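Local coordinates for protein putative glycosidase ph117-related (Bacteroides thetaiotaomicron, PDB 5A7V) that probably cleaves beta-linked mannosides as a member of glycoside hydrolase family GH130 and binds mannose in the pocket of its beta-propeller, at residues G41-P45 against F329-D334; E272-P276 against L286-G290; A308-L312 against I322-D326; G345-E350 against L361-D367. All coordinates share one frame; numbering follows the deposited sequence.

In the fold
From the N terminus, the loop 41-45 is the first segment met, and interaction 1 joins it to the loop 329-334, enclosing most of the chain. Interactions 2 and 3 are nested inside that span, one after the other: each closes a beta hairpin, and their strands 283-291 and 306-314 are neighbours in one sheet. Interaction 4 follows in series, closing the hairpin of strands 347-355 and 358-365. These hairpins fit the five-bladed beta-propeller of GH130 enzymes. Interactions 2 and 4 meet at the bound mannose, while Phe329 and Phe330 bond through their backbones to Ala308 and pack against Leu287 and Tyr363, bringing interaction 1 into touch with the other three.

Interaction 1: G41-P45 against F329-D334; sequences GFERP and FFRPMD
Phe42 and Phe330 bring the two loops together with their CA atoms 7.5 Å apart, and the backbones diverge from there to 9.9 Å between the CA atoms of Arg44 and Asp334, with neither segment in a regular helix or strand. A water fills the gap at the Phe42 end, accepting from Phe42 N at 2.9 Å and donating to Phe329 O. The Phe42 and Phe329 rings meet obliquely, CD1 of Phe42 lying 3.6 Å from Phe329 CE2, with the planes 52° apart. The edge of the Phe330 ring faces the Phe42 carbonyl oxygen.

Arg44 carries most of the contact. Its chain runs extended from CG to NE and lays the guanidinium flat on Phe330 in a cation-pi stack, the centres 4.2 Å apart and the planes only 16° from parallel. Met333 CB lies over the opposite face, 3.7 Å from Arg44 NH2, while Arg331 O lies at the edge in the guanidinium plane, 2.9 Å from that same NH2. Salt bridges to Glu337 and Asp384 hold NE and NH1.

With both faces covered and acidic partners around its rim, the guanidinium has little freedom to turn. Asp334 OD2, 4.3 Å from Arg44 NE and well out of the plane, would add only through-space attraction. Together these charges probably stabilise the cation where loop 41-45 meets loop 329-334.

Interaction 2: E272-P276 against L286-G290; sequences ECGPP and LLYNG. With MAN (alpha-D-mannopyranose), chain E.
Glu272 and Asn289 sit opposite each other with their side chains on the same face of the hairpin but turned differently: Glu272 swings CG away from its own N (chi1 177°) and stays extended, so that its carboxylate reaches the mannose, whereas Asn289 keeps CG beside its N (chi1 -65°), which brings its ND2 back over the other strand, 3.7 Å from Gly274 CA. The carboxylate meets the sugar with both oxygens. Mannose O2 donates to Glu272 OE2 at 2.6 Å, and mannose O1 lies 2.7 Å from Glu272 OE1 in a bond that is less certain, since another acceptor competes for the proton. Ser204 OG also bonds to OE2 and helps to position it. Asn289 OD1 is taken by the backbone N of Ile349.

Beneath these side chains, Glu272 and Asn289 form an antiparallel hydrogen-bonded pair: Glu272 N donates to Asn289 O at 2.8 Å, and Asn289 N to Glu272 O at 2.7 Å. Past Cys273 the ladder frays, and Gly274 N makes a weak, bent bond to Leu287 O. Pro275 crosses Leu287 at about a right angle, CD 4.1 Å from Leu287 CB. A water then spans the widening gap, accepting from Leu287 N and lying 2.7 Å from Pro275 O.

The hairpin is buried among other strands. Strand 306-314 bonds to the far edge of 283-291, strand 205-212 touches Cys273 and Leu286, and strand 347-355 packs against Pro275, Leu287 and Asn289.

Interaction 3: A308-L312 against I322-D326; sequences AGQAL and ITRLD
Leu312 O is gripped by two successive backbone groups of the facing strand: Ile322 N donates to it at 2.8 Å, in the carbonyl plane, and Thr323 N adds a weak bond at 3.4 Å. Two residues thus face one, which is a classic beta bulge. Leu312 N returns a nearly straight bond to Thr323 O at 2.8 Å.

Beyond the bulge the antiparallel ladder resumes. Ala311 and Arg324 form a non-hydrogen-bonded pair, and Leu325 N donates to Gln310 O at 3.0 Å. One step further the strands part, and a water bridges Gln310 N to Leu325 O.

The side chains meet on both faces. Leu325 lies alongside Gln310, pointing the same way, its CD1 4.0 Å from Gln310 CB, while the Gln310 amide goes on to donate to Phe39 O. Leu312 CB touches Thr323 CG2, also at 4.0 Å. On the other face, Arg324 carries its CG between N and C (chi1 60°), and its guanidinium turns off to a salt bridge with Asp267.

Strand 306-314 runs between 320-324 and 283-291, bonded to the latter through Gly309 and Ala311, and at its Ala308 end the backbone bonds pass to Phe329 and Phe330 of the loop that follows 320-324.

Interaction 4: G345-E350 against L361-D367; sequences GTVFIE and LYYGCAD. With MAN (alpha-D-mannopyranose), chain E.
Phe348 lays one face of its ring under the mannose: CZ and CE1 lie 3.7 Å from mannose C2, O4 sits above the rim, and Glu350 OE1 approaches the edge in the ring plane. With chi1 at -166°, the ring leads away from the facing strand and into the sugar pocket. Tyr363 goes to the other face of the sheet, where Val347 runs alongside it, CG1 3.9 Å from Tyr363 CE2, and Phe330 packs on the tyrosine edge-to-face.

The backbones form an antiparallel hairpin in what is probably the last blade of the propeller, with strand 369-375 pairing with 358-365 on its other side. Phe348 N donates to Gly364 O at 2.9 Å, on a lone pair, and Gly364 N returns a bond of the same length to Phe348 O. Glu350 N reaches Tyr362 O at 3.1 Å.

Where the strands end, Ala366 N donates to Thr346 O and more weakly to Thr346 OG1. A water accepts from Thr346 OG1 and Asp367 N and donates to Asp367 OD1, which helps to orient the carboxylate. Both its oxygens then take sugar hydroxyls, mannose O4 donating to Asp367 OD1 at 2.7 Å and mannose O6 to Asp367 OD2 at 2.7 Å.

Interaction 1: G41-P45 against F329-D334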
loop_
_atom_site.group_PDB
_atom_site.type_symbol
_atom_site.label_atom_id
_atom_site.label_comp_id
_atom_site.label_asym_id
_atom_site.label_seq_id
_atom_site.Cartn_x
_atom_site.Cartn_y
_atom_site.Cartn_z
ATOM N N GLY A 41 -15.594 9.478 -4.321
ATOM C CA GLY A 41 -14.303 9.570 -5.010
ATOM C C GLY A 41 -13.217 10.323 -4.247
ATOM O O GLY A 41 -13.531 11.094 -3.328
ATOM N N PHE A 42 -11.964 10.039 -4.610
ATOM C CA PHE A 42 -10.793 10.727 -4.079
ATOM C C PHE A 42 -10.307 11.758 -5.092
ATOM O O PHE A 42 -9.815 11.384 -6.176
ATOM C CB PHE A 42 -9.697 9.736 -3.756
ATOM C CG PHE A 42 -10.030 8.786 -2.620
ATOM C CD1 PHE A 42 -10.820 7.659 -2.819
ATOM C CD2 PHE A 42 -9.517 9.016 -1.344
ATOM C CE1 PHE A 42 -11.098 6.802 -1.775
ATOM C CE2 PHE A 42 -9.784 8.146 -0.297
ATOM C CZ PHE A 42 -10.572 7.035 -0.500
ATOM N N GLU A 43 -10.394 13.040 -4.728
ATOM C CA GLU A 43 -10.059 14.112 -5.632
ATOM C C GLU A 43 -8.628 14.580 -5.377
ATOM O O GLU A 43 -8.243 14.886 -4.245
ATOM C CB GLU A 43 -11.047 15.250 -5.444
ATOM C CG GLU A 43 -10.838 16.427 -6.362
ATOM C CD GLU A 43 -11.949 17.458 -6.306
ATOM O OE1 GLU A 43 -13.009 17.255 -5.697
ATOM O OE2 GLU A 43 -11.758 18.488 -6.938
ATOM N N ARG A 44 -7.832 14.677 -6.441
ATOM C CA ARG A 44 -6.477 15.208 -6.380
ATOM C C ARG A 44 -6.570 16.727 -6.193
ATOM O O ARG A 44 -7.241 17.408 -6.987
ATOM C CB ARG A 44 -5.775 14.904 -7.686
ATOM C CG ARG A 44 -5.579 13.415 -7.985
ATOM C CD ARG A 44 -5.324 13.217 -9.490
ATOM N NE ARG A 44 -5.187 11.831 -9.948
ATOM C CZ ARG A 44 -6.216 11.014 -10.219
ATOM N NH1 ARG A 44 -7.463 11.418 -10.074
ATOM N NH2 ARG A 44 -5.969 9.816 -10.686
ATOM N N PRO A 45 -5.896 17.279 -5.195
ATOM C CA PRO A 45 -6.039 18.742 -5.058
ATOM C C PRO A 45 -5.309 19.480 -6.178
ATOM O O PRO A 45 -4.244 19.096 -6.563
ATOM C CB PRO A 45 -5.439 19.023 -3.688
ATOM C CG PRO A 45 -5.610 17.729 -2.957
ATOM C CD PRO A 45 -5.319 16.674 -4.022
ATOM N N PHE A 329 -11.757 2.525 -9.200
ATOM C CA PHE A 329 -12.266 3.822 -8.685
ATOM C C PHE A 329 -11.232 4.958 -8.845
ATOM O O PHE A 329 -11.585 6.143 -8.768
ATOM C CB PHE A 329 -12.735 3.757 -7.206
ATOM C CG PHE A 329 -11.619 3.617 -6.176
ATOM C CD1 PHE A 329 -11.012 2.416 -5.926
ATOM C CD2 PHE A 329 -11.156 4.741 -5.521
ATOM C CE1 PHE A 329 -9.970 2.302 -5.006
ATOM C CE2 PHE A 329 -10.133 4.642 -4.596
ATOM C CZ PHE A 329 -9.551 3.438 -4.318
ATOM N N PHE A 330 -9.979 4.575 -9.074
ATOM C CA PHE A 330 -8.842 5.522 -9.117
ATOM C C PHE A 330 -7.851 4.873 -10.063
ATOM O O PHE A 330 -7.509 3.693 -9.935
ATOM C CB PHE A 330 -8.282 5.700 -7.696
ATOM C CG PHE A 330 -7.416 6.927 -7.493
ATOM C CD1 PHE A 330 -7.984 8.175 -7.422
ATOM C CD2 PHE A 330 -6.043 6.827 -7.370
ATOM C CE1 PHE A 330 -7.199 9.309 -7.242
ATOM C CE2 PHE A 330 -5.263 7.950 -7.191
ATOM C CZ PHE A 330 -5.857 9.187 -7.119
ATOM N N ARG A 331 -7.382 5.658 -11.041
ATOM C CA ARG A 331 -6.498 5.114 -12.081
ATOM C C ARG A 331 -5.558 6.211 -12.539
ATOM O O ARG A 331 -5.798 7.387 -12.250
ATOM C CB ARG A 331 -7.292 4.525 -13.257
ATOM C CG ARG A 331 -8.059 5.542 -14.072
ATOM C CD ARG A 331 -8.885 4.852 -15.134
ATOM N NE ARG A 331 -9.731 5.756 -15.898
ATOM C CZ ARG A 331 -9.334 6.404 -17.000
ATOM N NH1 ARG A 331 -8.120 6.246 -17.490
ATOM N NH2 ARG A 331 -10.197 7.206 -17.589
ATOM N N PRO A 332 -4.504 5.837 -13.288
ATOM C CA PRO A 332 -3.626 6.926 -13.734
ATOM C C PRO A 332 -4.330 7.938 -14.656
ATOM O O PRO A 332 -4.945 7.551 -15.672
ATOM C CB PRO A 332 -2.497 6.198 -14.483
ATOM C CG PRO A 332 -2.400 4.873 -13.744
ATOM C CD PRO A 332 -3.876 4.530 -13.517
ATOM N N MET A 333 -4.251 9.210 -14.295
ATOM C CA MET A 333 -4.870 10.302 -15.030
ATOM C C MET A 333 -3.861 11.399 -15.391
ATOM O O MET A 333 -3.923 11.957 -16.473
ATOM C CB MET A 333 -6.015 10.926 -14.240
ATOM C CG MET A 333 -7.188 10.026 -13.926
ATOM S SD MET A 333 -8.124 9.428 -15.293
ATOM C CE MET A 333 -8.881 10.968 -15.845
ATOM N N ASP A 334 -2.931 11.702 -14.511
ATOM C CA ASP A 334 -1.901 12.700 -14.749
ATOM C C ASP A 334 -0.621 12.059 -15.319
ATOM O O ASP A 334 -0.376 10.865 -15.182
ATOM C CB ASP A 334 -1.611 13.471 -13.448
ATOM C CG ASP A 334 -2.777 14.336 -13.008
ATOM O OD1 ASP A 334 -3.725 14.592 -13.795
ATOM O OD2 ASP A 334 -2.769 14.829 -11.867
HETATM O O HOH W 1 -11.685 8.258 -6.930
#

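Interaction 2: E272-P276 against L286-G290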
loop_
_atom_site.group_PDB
_atom_site.type_symbol
_atom_site.label_atom_id
_atom_site.label_comp_id
_atom_site.label_asym_id
_atom_site.label_seq_id
_atom_site.Cartn_x
_atom_site.Cartn_y
_atom_site.Cartn_z
ATOM N N GLU A 272 -3.596 -7.005 -5.682
ATOM C CA GLU A 272 -2.525 -6.797 -4.708
ATOM C C GLU A 272 -3.004 -5.828 -3.639
ATOM O O GLU A 272 -3.440 -4.716 -3.884
ATOM C CB GLU A 272 -1.297 -6.211 -5.399
ATOM C CG GLU A 272 -0.151 -5.899 -4.415
ATOM C CD GLU A 272 1.190 -5.682 -5.050
ATOM O OE1 GLU A 272 1.224 -5.425 -6.308
ATOM O OE2 GLU A 272 2.214 -5.811 -4.351
ATOM N N CYS A 273 -2.952 -6.297 -2.389
ATOM C CA CYS A 273 -3.478 -5.521 -1.236
ATOM C C CYS A 273 -2.906 -4.123 -1.195
ATOM O O CYS A 273 -1.738 -3.927 -1.467
ATOM C CB CYS A 273 -3.240 -6.303 0.061
ATOM S SG CYS A 273 -4.178 -7.857 0.139
ATOM N N GLY A 274 -3.738 -3.140 -0.822
ATOM C CA GLY A 274 -3.327 -1.750 -0.750
ATOM C C GLY A 274 -3.123 -1.258 0.709
ATOM O O GLY A 274 -2.349 -1.900 1.452
ATOM N N PRO A 275 -3.808 -0.202 1.106
ATOM C CA PRO A 275 -3.660 0.274 2.489
ATOM C C PRO A 275 -4.315 -0.700 3.485
ATOM O O PRO A 275 -4.931 -1.685 3.102
ATOM C CB PRO A 275 -4.406 1.600 2.484
ATOM C CG PRO A 275 -5.395 1.485 1.375
ATOM C CD PRO A 275 -4.802 0.598 0.344
ATOM N N PRO A 276 -4.212 -0.421 4.804
ATOM C CA PRO A 276 -4.944 -1.224 5.817
ATOM C C PRO A 276 -6.454 -1.343 5.494
ATOM O O PRO A 276 -7.061 -0.394 4.956
ATOM C CB PRO A 276 -4.660 -0.438 7.097
ATOM C CG PRO A 276 -3.313 0.177 6.857
ATOM C CD PRO A 276 -3.335 0.585 5.409
ATOM N N LEU A 286 -11.528 -3.849 1.687
ATOM C CA LEU A 286 -10.139 -3.959 1.308
ATOM C C LEU A 286 -9.961 -3.134 0.036
ATOM O O LEU A 286 -10.530 -3.473 -1.047
ATOM C CB LEU A 286 -9.752 -5.408 1.007
ATOM C CG LEU A 286 -8.325 -5.630 0.515
ATOM C CD1 LEU A 286 -7.255 -5.231 1.537
ATOM C CD2 LEU A 286 -8.089 -7.025 0.038
ATOM N N LEU A 287 -9.194 -2.047 0.127
ATOM C CA LEU A 287 -8.831 -1.239 -1.067
ATOM C C LEU A 287 -7.533 -1.851 -1.592
ATOM O O LEU A 287 -6.601 -2.151 -0.834
ATOM C CB LEU A 287 -8.716 0.238 -0.694
ATOM C CG LEU A 287 -9.961 0.882 -0.067
ATOM C CD1 LEU A 287 -9.993 0.818 1.460
ATOM C CD2 LEU A 287 -10.082 2.343 -0.477
ATOM N N TYR A 288 -7.480 -2.104 -2.919
ATOM C CA TYR A 288 -6.394 -2.908 -3.480
ATOM C C TYR A 288 -5.987 -2.378 -4.871
ATOM O O TYR A 288 -6.653 -1.486 -5.407
ATOM C CB TYR A 288 -6.732 -4.407 -3.523
ATOM C CG TYR A 288 -7.833 -4.809 -4.487
ATOM C CD1 TYR A 288 -9.153 -4.731 -4.161
ATOM C CD2 TYR A 288 -7.486 -5.280 -5.759
ATOM C CE1 TYR A 288 -10.147 -5.080 -5.076
ATOM C CE2 TYR A 288 -8.466 -5.622 -6.677
ATOM C CZ TYR A 288 -9.800 -5.543 -6.338
ATOM O OH TYR A 288 -10.808 -5.881 -7.211
ATOM N N ASN A 289 -4.908 -2.955 -5.362
ATOM C CA ASN A 289 -4.303 -2.583 -6.642
ATOM C C ASN A 289 -4.471 -3.695 -7.651
ATOM O O ASN A 289 -4.045 -4.810 -7.424
ATOM C CB ASN A 289 -2.815 -2.298 -6.370
ATOM C CG ASN A 289 -2.644 -1.101 -5.460
ATOM O OD1 ASN A 289 -2.931 0.011 -5.839
ATOM N ND2 ASN A 289 -2.185 -1.341 -4.206
ATOM N N GLY A 290 -5.120 -3.357 -8.766
ATOM C CA GLY A 290 -5.239 -4.325 -9.859
ATOM C C GLY A 290 -4.213 -4.073 -10.937
ATOM O O GLY A 290 -3.989 -2.918 -11.290
HETATM C C1 MAN E . 4.611 -4.750 -7.452
HETATM C C2 MAN E . 4.260 -3.823 -6.268
HETATM C C3 MAN E . 5.094 -2.535 -6.133
HETATM C C4 MAN E . 5.307 -1.862 -7.502
HETATM C C5 MAN E . 4.665 -2.646 -8.661
HETATM C C6 MAN E . 5.023 -2.056 -10.044
HETATM O O1 MAN E . 3.436 -5.636 -7.869
HETATM O O2 MAN E . 4.430 -4.627 -5.092
HETATM O O3 MAN E . 6.378 -2.769 -5.586
HETATM O O4 MAN E . 4.795 -0.551 -7.377
HETATM O O5 MAN E . 5.162 -4.018 -8.568
HETATM O O6 MAN E . 6.438 -2.151 -10.252
HETATM O O HOH W 2 -7.566 -1.465 2.348
#

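Interaction 3: A308-L312 against I322-D326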
loop_
_atom_site.group_PDB
_atom_site.type_symbol
_atom_site.label_atom_id
_atom_site.label_comp_id
_atom_site.label_asym_id
_atom_site.label_seq_id
_atom_site.Cartn_x
_atom_site.Cartn_y
_atom_site.Cartn_z
ATOM N N ALA A 308 -6.776 1.087 -9.139
ATOM C CA ALA A 308 -7.201 0.655 -7.792
ATOM C C ALA A 308 -8.653 0.201 -7.773
ATOM O O ALA A 308 -9.534 0.841 -8.363
ATOM C CB ALA A 308 -6.970 1.768 -6.797
ATOM N N GLY A 309 -8.884 -0.870 -7.016
ATOM C CA GLY A 309 -10.205 -1.436 -6.764
ATOM C C GLY A 309 -10.594 -1.482 -5.289
ATOM O O GLY A 309 -9.793 -1.074 -4.418
ATOM N N GLN A 310 -11.806 -1.974 -5.040
ATOM C CA GLN A 310 -12.238 -2.212 -3.644
ATOM C C GLN A 310 -13.024 -3.500 -3.620
ATOM O O GLN A 310 -13.826 -3.777 -4.522
ATOM C CB GLN A 310 -13.088 -1.073 -3.083
ATOM C CG GLN A 310 -12.385 0.268 -3.131
ATOM C CD GLN A 310 -13.216 1.416 -2.570
ATOM O OE1 GLN A 310 -13.872 1.302 -1.520
ATOM N NE2 GLN A 310 -13.189 2.558 -3.238
ATOM N N ALA A 311 -12.816 -4.263 -2.556
ATOM C CA ALA A 311 -13.548 -5.502 -2.288
ATOM C C ALA A 311 -14.214 -5.408 -0.915
ATOM O O ALA A 311 -13.671 -4.806 0.014
ATOM C CB ALA A 311 -12.627 -6.713 -2.330
ATOM N N LEU A 312 -15.387 -6.008 -0.825
ATOM C CA LEU A 312 -16.186 -6.051 0.424
ATOM C C LEU A 312 -16.223 -7.492 0.922
ATOM O O LEU A 312 -16.541 -8.427 0.169
ATOM C CB LEU A 312 -17.620 -5.594 0.141
ATOM C CG LEU A 312 -18.528 -5.383 1.340
ATOM C CD1 LEU A 312 -18.066 -4.191 2.209
ATOM C CD2 LEU A 312 -19.967 -5.183 0.895
ATOM N N ILE A 322 -17.715 -10.873 -0.547
ATOM C CA ILE A 322 -19.059 -10.486 -0.968
ATOM C C ILE A 322 -19.080 -9.962 -2.413
ATOM O O ILE A 322 -19.871 -10.439 -3.208
ATOM C CB ILE A 322 -19.687 -9.477 -0.004
ATOM C CG1 ILE A 322 -19.770 -10.071 1.417
ATOM C CG2 ILE A 322 -21.080 -9.070 -0.479
ATOM C CD1 ILE A 322 -20.268 -9.113 2.470
ATOM N N THR A 323 -18.242 -8.957 -2.719
ATOM C CA THR A 323 -18.287 -8.296 -4.032
ATOM C C THR A 323 -17.048 -7.437 -4.183
ATOM O O THR A 323 -16.299 -7.173 -3.222
ATOM C CB THR A 323 -19.568 -7.451 -4.176
ATOM O OG1 THR A 323 -19.655 -6.949 -5.534
ATOM C CG2 THR A 323 -19.647 -6.317 -3.183
ATOM N N ARG A 324 -16.822 -7.010 -5.435
ATOM C CA ARG A 324 -15.784 -6.047 -5.757
ATOM C C ARG A 324 -16.262 -5.116 -6.849
ATOM O O ARG A 324 -17.193 -5.444 -7.583
ATOM C CB ARG A 324 -14.462 -6.719 -6.149
ATOM C CG ARG A 324 -14.537 -7.632 -7.365
ATOM C CD ARG A 324 -13.190 -8.196 -7.760
ATOM N NE ARG A 324 -13.312 -9.592 -8.226
ATOM C CZ ARG A 324 -12.290 -10.386 -8.500
ATOM N NH1 ARG A 324 -11.081 -9.882 -8.694
ATOM N NH2 ARG A 324 -12.460 -11.673 -8.649
ATOM N N LEU A 325 -15.639 -3.941 -6.927
ATOM C CA LEU A 325 -15.962 -3.015 -8.028
ATOM C C LEU A 325 -15.594 -3.615 -9.375
ATOM O O LEU A 325 -14.562 -4.243 -9.496
ATOM C CB LEU A 325 -15.205 -1.685 -7.882
ATOM C CG LEU A 325 -15.288 -0.979 -6.539
ATOM C CD1 LEU A 325 -14.455 0.299 -6.552
ATOM C CD2 LEU A 325 -16.734 -0.719 -6.170
ATOM N N ASP A 326 -16.430 -3.374 -10.399
ATOM C CA ASP A 326 -16.144 -3.889 -11.749
ATOM C C ASP A 326 -15.147 -3.047 -12.531
ATOM O O ASP A 326 -14.528 -3.549 -13.481
ATOM C CB ASP A 326 -17.457 -4.074 -12.507
ATOM C CG ASP A 326 -18.219 -5.326 -12.046
ATOM O OD1 ASP A 326 -17.577 -6.341 -11.679
ATOM O OD2 ASP A 326 -19.458 -5.253 -11.960
HETATM O O HOH W 3 -12.515 -3.703 -7.515
#

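Interaction 4: G345-E350 against L361-D367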
loop_
_atom_site.group_PDB
_atom_site.type_symbol
_atom_site.label_atom_id
_atom_site.label_comp_id
_atom_site.label_asym_id
_atom_site.label_seq_id
_atom_site.Cartn_x
_atom_site.Cartn_y
_atom_site.Cartn_z
ATOM N N GLY A 345 2.536 2.679 -16.024
ATOM C CA GLY A 345 1.740 3.495 -15.153
ATOM C C GLY A 345 1.205 2.811 -13.907
ATOM O O GLY A 345 0.831 1.657 -13.959
ATOM N N THR A 346 1.163 3.555 -12.792
ATOM C CA THR A 346 0.471 3.079 -11.569
ATOM C C THR A 346 -0.159 4.245 -10.865
ATOM O O THR A 346 0.414 5.360 -10.873
ATOM C CB THR A 346 1.405 2.381 -10.527
ATOM O OG1 THR A 346 2.133 3.407 -9.837
ATOM C CG2 THR A 346 2.337 1.351 -11.104
ATOM N N VAL A 347 -1.245 3.952 -10.133
ATOM C CA VAL A 347 -1.617 4.690 -8.921
ATOM C C VAL A 347 -1.656 3.633 -7.817
ATOM O O VAL A 347 -2.686 2.978 -7.585
ATOM C CB VAL A 347 -2.918 5.505 -9.045
ATOM C CG1 VAL A 347 -2.680 6.718 -9.935
ATOM C CG2 VAL A 347 -4.096 4.688 -9.578
ATOM N N PHE A 348 -0.506 3.398 -7.186
ATOM C CA PHE A 348 -0.345 2.246 -6.288
ATOM C C PHE A 348 -0.742 2.670 -4.865
ATOM O O PHE A 348 0.025 3.327 -4.169
ATOM C CB PHE A 348 1.083 1.723 -6.338
ATOM C CG PHE A 348 1.249 0.373 -5.722
ATOM C CD1 PHE A 348 0.912 -0.794 -6.418
ATOM C CD2 PHE A 348 1.675 0.256 -4.378
ATOM C CE1 PHE A 348 1.007 -2.029 -5.832
ATOM C CE2 PHE A 348 1.788 -0.987 -3.815
ATOM C CZ PHE A 348 1.469 -2.125 -4.504
ATOM N N ILE A 349 -1.988 2.362 -4.499
ATOM C CA ILE A 349 -2.552 2.861 -3.266
ATOM C C ILE A 349 -2.040 2.090 -2.072
ATOM O O ILE A 349 -1.966 0.867 -2.087
ATOM C CB ILE A 349 -4.084 2.929 -3.349
ATOM C CG1 ILE A 349 -4.745 1.563 -3.546
ATOM C CG2 ILE A 349 -4.536 3.933 -4.402
ATOM C CD1 ILE A 349 -6.198 1.505 -3.118
ATOM N N GLU A 350 -1.689 2.853 -1.020
ATOM C CA GLU A 350 -0.913 2.237 0.041
ATOM C C GLU A 350 -1.071 2.897 1.411
ATOM O O GLU A 350 -0.812 2.194 2.420
ATOM C CB GLU A 350 0.540 2.210 -0.377
ATOM C CG GLU A 350 1.452 1.346 0.460
ATOM C CD GLU A 350 2.813 1.155 -0.172
ATOM O OE1 GLU A 350 2.928 1.052 -1.413
ATOM O OE2 GLU A 350 3.854 1.036 0.545
ATOM N N LEU A 361 -5.728 9.835 0.903
ATOM C CA LEU A 361 -5.149 8.662 0.238
ATOM C C LEU A 361 -3.778 9.003 -0.294
ATOM O O LEU A 361 -3.637 10.054 -0.960
ATOM C CB LEU A 361 -6.083 8.285 -0.918
ATOM C CG LEU A 361 -5.709 7.040 -1.727
ATOM C CD1 LEU A 361 -5.816 5.768 -0.933
ATOM C CD2 LEU A 361 -6.604 6.988 -2.945
ATOM N N TYR A 362 -2.804 8.138 -0.047
ATOM C CA TYR A 362 -1.414 8.319 -0.498
ATOM C C TYR A 362 -1.021 7.136 -1.357
ATOM O O TYR A 362 -1.313 5.979 -1.011
ATOM C CB TYR A 362 -0.445 8.489 0.710
ATOM C CG TYR A 362 -0.743 9.804 1.420
ATOM C CD1 TYR A 362 -0.164 10.969 0.997
ATOM C CD2 TYR A 362 -1.618 9.869 2.503
ATOM C CE1 TYR A 362 -0.476 12.195 1.572
ATOM C CE2 TYR A 362 -1.953 11.087 3.058
ATOM C CZ TYR A 362 -1.396 12.256 2.591
ATOM O OH TYR A 362 -1.781 13.464 3.135
ATOM N N TYR A 363 -0.398 7.431 -2.501
ATOM C CA TYR A 363 -0.151 6.409 -3.496
ATOM C C TYR A 363 1.161 6.663 -4.246
ATOM O O TYR A 363 1.624 7.808 -4.386
ATOM C CB TYR A 363 -1.339 6.287 -4.472
ATOM C CG TYR A 363 -1.715 7.561 -5.147
ATOM C CD1 TYR A 363 -2.586 8.465 -4.587
ATOM C CD2 TYR A 363 -1.201 7.879 -6.432
ATOM C CE1 TYR A 363 -2.925 9.662 -5.253
ATOM C CE2 TYR A 363 -1.551 9.037 -7.073
ATOM C CZ TYR A 363 -2.435 9.916 -6.525
ATOM O OH TYR A 363 -2.819 11.075 -7.159
ATOM N N GLY A 364 1.749 5.572 -4.740
ATOM C CA GLY A 364 2.856 5.695 -5.709
ATOM C C GLY A 364 2.364 6.067 -7.102
ATOM O O GLY A 364 1.323 5.578 -7.538
ATOM N N CYS A 365 3.159 6.906 -7.754
ATOM C CA CYS A 365 2.877 7.337 -9.133
ATOM C C CYS A 365 3.930 6.743 -10.045
ATOM O O CYS A 365 5.074 7.244 -10.079
ATOM C CB CYS A 365 2.941 8.853 -9.226
ATOM S SG CYS A 365 1.730 9.739 -8.179
ATOM N N ALA A 366 3.548 5.688 -10.754
ATOM C CA ALA A 366 4.417 5.040 -11.736
ATOM C C ALA A 366 5.815 4.698 -11.184
ATOM O O ALA A 366 6.802 4.746 -11.914
ATOM C CB ALA A 366 4.499 5.836 -13.036
ATOM N N ASP A 367 5.858 4.247 -9.923
ATOM C CA ASP A 367 7.106 3.897 -9.251
ATOM C C ASP A 367 8.150 5.049 -9.214
ATOM O O ASP A 367 9.337 4.809 -9.103
ATOM C CB ASP A 367 7.772 2.601 -9.768
ATOM C CG ASP A 367 6.991 1.319 -9.548
ATOM O OD1 ASP A 367 5.865 1.311 -9.005
ATOM O OD2 ASP A 367 7.594 0.239 -9.912
HETATM C C1 MAN E . 4.611 -4.750 -7.452
HETATM C C2 MAN E . 4.260 -3.823 -6.268
HETATM C C3 MAN E . 5.094 -2.535 -6.133
HETATM C C4 MAN E . 5.307 -1.862 -7.502
HETATM C C5 MAN E . 4.665 -2.646 -8.661
HETATM C C6 MAN E . 5.023 -2.056 -10.044
HETATM O O1 MAN E . 3.436 -5.636 -7.869
HETATM O O2 MAN E . 4.430 -4.627 -5.092
HETATM O O3 MAN E . 6.378 -2.769 -5.586
HETATM O O4 MAN E . 4.795 -0.551 -7.377
HETATM O O5 MAN E . 5.162 -4.018 -8.568
HETATM O O6 MAN E . 6.438 -2.151 -10.252
HETATM O O HOH W 4 4.096 2.959 -7.910
#